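Local coordinates for DUF2790 domain-containing protein (Pseudomonas aeruginosa, PDB 4F98) that is of unknown function but belongs to the DUF2790 family and is probably exported from the cytoplasm, its precursor apparently carrying a signal peptide, at residues V46-D49 with E53-K56. Sequence-based numbering, arbitrary orientation.
Sequences VYED and ELHK
The rings of Tyr-47 and His-55 are inclined by only 17° but offset, so that they meet near their rims rather than centre over centre. Over one face of the tyrosine ring sits His-55 CB, 3.5 Å from Tyr-47 CE2, in a CH-pi contact, while Tyr-47 OH lies over a face of the imidazole near its rim. Tyr-47 reaches across because its CG is tucked between backbone N and carbonyl carbon (chi1 75°); it also packs on Trp-62 of the second subunit. At the imidazole edge, His-55 NE2 donates an almost straight 2.7 Å hydrogen bond to Asp-49 OD2; the acceptor lies in the ring plane, yet the donor stands above the carboxylate plane. With ND1 hydrogen-bonded to Glu-15 OE2, both ring nitrogens are engaged, which fixes the rotation of the imidazole. The other carboxylate oxygen, Asp-49 OD1, takes the Glu-53 backbone N at 3.0 Å, also from above its plane, and the Asp-49 N returns a bond to Glu-53 O. On the opposite face of the sheet, Leu-54 CD2 packs on Glu-48 CB at 3.7 Å, and Glu-48 OE1 hydrogen-bonds Asn-27 ND2 of strand 27-31. Reciprocal backbone bonds make Tyr-47 and His-55 a hydrogen-bonded pair, flanked by non-hydrogen-bonded pairs, the pattern of an antiparallel beta hairpin, here joining strands 40-48 and 54-62 with Asp-49 bridging the mouth of its loop.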
ATOM      1  N   VAL A  46       0.748   3.753 -12.359  1.00  8.75           N
ATOM      2  CA  VAL A  46       0.704   4.812 -13.356  1.00  8.88           C
ATOM      3  C   VAL A  46      -0.532   5.647 -13.068  1.00  8.84           C
ATOM      4  O   VAL A  46      -1.637   5.113 -12.999  1.00  9.80           O
ATOM      5  CB  VAL A  46       0.706   4.300 -14.793  1.00  9.52           C
ATOM      6  CG1 VAL A  46       0.625   5.477 -15.807  1.00 10.76           C
ATOM      7  CG2 VAL A  46       1.933   3.403 -15.015  1.00 11.11           C
ATOM      8  N   TYR A  47      -0.343   6.945 -12.887  1.00  9.21           N
ATOM      9  CA  TYR A  47      -1.447   7.870 -12.636  1.00  9.94           C
ATOM     10  C   TYR A  47      -1.386   9.060 -13.596  1.00 10.51           C
ATOM     11  O   TYR A  47      -0.336   9.395 -14.134  1.00 10.09           O
ATOM     12  CB  TYR A  47      -1.503   8.292 -11.139  1.00 10.64           C
ATOM     13  CG  TYR A  47      -0.469   9.283 -10.705  1.00 10.36           C
ATOM     14  CD1 TYR A  47      -0.692  10.653 -10.834  1.00 10.82           C
ATOM     15  CD2 TYR A  47       0.748   8.854 -10.182  1.00 11.70           C
ATOM     16  CE1 TYR A  47       0.275  11.570 -10.458  1.00 10.41           C
ATOM     17  CE2 TYR A  47       1.730   9.785  -9.791  1.00 12.21           C
ATOM     18  CZ  TYR A  47       1.493  11.130  -9.947  1.00 11.27           C
ATOM     19  OH  TYR A  47       2.438  12.052  -9.588  1.00 14.48           O
ATOM     20  N   GLU A  48      -2.539   9.700 -13.748  1.00 11.41           N
ATOM     21  CA  GLU A  48      -2.744  10.890 -14.574  1.00 11.35           C
ATOM     22  C   GLU A  48      -2.964  12.060 -13.639  1.00 11.43           C
ATOM     23  O   GLU A  48      -3.783  11.951 -12.712  1.00 12.90           O
ATOM     24  CB  GLU A  48      -3.978  10.685 -15.453  1.00 13.03           C
ATOM     25  CG  GLU A  48      -4.374  11.871 -16.318  1.00 14.25           C
ATOM     26  CD  GLU A  48      -5.765  11.774 -16.884  1.00 15.49           C
ATOM     27  OE1 GLU A  48      -6.532  10.862 -16.507  1.00 18.79           O
ATOM     28  OE2 GLU A  48      -6.098  12.641 -17.728  1.00 14.89           O
ATOM     29  N   ASP A  49      -2.270  13.164 -13.890  1.00 11.94           N
ATOM     30  CA  ASP A  49      -2.472  14.378 -13.114  1.00 12.54           C
ATOM     31  C   ASP A  49      -3.546  15.273 -13.747  1.00 13.78           C
ATOM     32  O   ASP A  49      -4.057  14.971 -14.816  1.00 13.84           O
ATOM     33  CB  ASP A  49      -1.143  15.103 -12.843  1.00 14.46           C
ATOM     34  CG  ASP A  49      -0.491  15.708 -14.063  1.00 16.62           C
ATOM     35  OD1 ASP A  49      -1.176  16.075 -15.041  1.00 15.99           O
ATOM     36  OD2 ASP A  49       0.752  15.875 -13.999  1.00 15.98           O
ATOM     37  N   GLU A  53      -0.852  14.869 -17.750  1.00 13.56           N
ATOM     38  CA  GLU A  53       0.390  14.122 -17.841  1.00 13.03           C
ATOM     39  C   GLU A  53       0.336  12.819 -17.045  1.00 12.02           C
ATOM     40  O   GLU A  53      -0.294  12.768 -15.988  1.00 12.69           O
ATOM     41  CB  GLU A  53       1.541  15.009 -17.333  1.00 14.86           C
ATOM     42  CG  GLU A  53       1.772  16.262 -18.231  1.00 19.55           C
ATOM     43  CD  GLU A  53       2.263  15.866 -19.589  1.00 20.08           C
ATOM     44  OE1 GLU A  53       3.019  14.888 -19.659  1.00 28.17           O
ATOM     45  OE2 GLU A  53       1.905  16.504 -20.592  1.00 19.04           O
ATOM     46  N   LEU A  54       1.024  11.794 -17.553  1.00 12.21           N
ATOM     47  CA  LEU A  54       1.150  10.496 -16.893  1.00 11.48           C
ATOM     48  C   LEU A  54       2.447  10.398 -16.118  1.00 11.22           C
ATOM     49  O   LEU A  54       3.450  11.001 -16.477  1.00 13.46           O
ATOM     50  CB  LEU A  54       1.062   9.361 -17.903  1.00 11.98           C
ATOM     51  CG  LEU A  54      -0.204   9.317 -18.758  1.00 13.03           C
ATOM     52  CD1 LEU A  54      -0.206   8.063 -19.614  1.00 13.85           C
ATOM     53  CD2 LEU A  54      -1.486   9.406 -17.941  1.00 14.01           C
ATOM     54  N   HIS A  55       2.398   9.605 -15.050  1.00 10.94           N
ATOM     55  CA  HIS A  55       3.525   9.416 -14.149  1.00 11.21           C
ATOM     56  C   HIS A  55       3.589   7.960 -13.715  1.00 10.42           C
ATOM     57  O   HIS A  55       2.553   7.406 -13.316  1.00 10.85           O
ATOM     58  CB  HIS A  55       3.338  10.268 -12.890  1.00 12.05           C
ATOM     59  CG  HIS A  55       3.143  11.726 -13.166  1.00 11.88           C
ATOM     60  ND1 HIS A  55       4.187  12.621 -13.169  1.00 19.44           N
ATOM     61  CD2 HIS A  55       2.033  12.450 -13.443  1.00 12.80           C
ATOM     62  CE1 HIS A  55       3.731  13.835 -13.442  1.00 20.83           C
ATOM     63  NE2 HIS A  55       2.426  13.754 -13.622  1.00 16.73           N
ATOM     64  N   LYS A  56       4.756   7.343 -13.845  1.00  9.25           N
ATOM     65  CA  LYS A  56       5.012   5.993 -13.356  1.00  9.51           C
ATOM     66  C   LYS A  56       5.883   6.069 -12.114  1.00  8.47           C
ATOM     67  O   LYS A  56       6.961   6.677 -12.145  1.00  9.38           O
ATOM     68  CB  LYS A  56       5.723   5.164 -14.426  1.00  9.44           C
ATOM     69  CG  LYS A  56       6.109   3.725 -14.017  1.00 10.38           C
ATOM     70  CD  LYS A  56       6.975   3.022 -15.103  1.00 12.15           C
ATOM     71  CE  LYS A  56       6.182   2.565 -16.284  1.00 12.56           C
ATOM     72  NZ  LYS A  56       7.030   2.176 -17.420  1.00 13.85           N
TER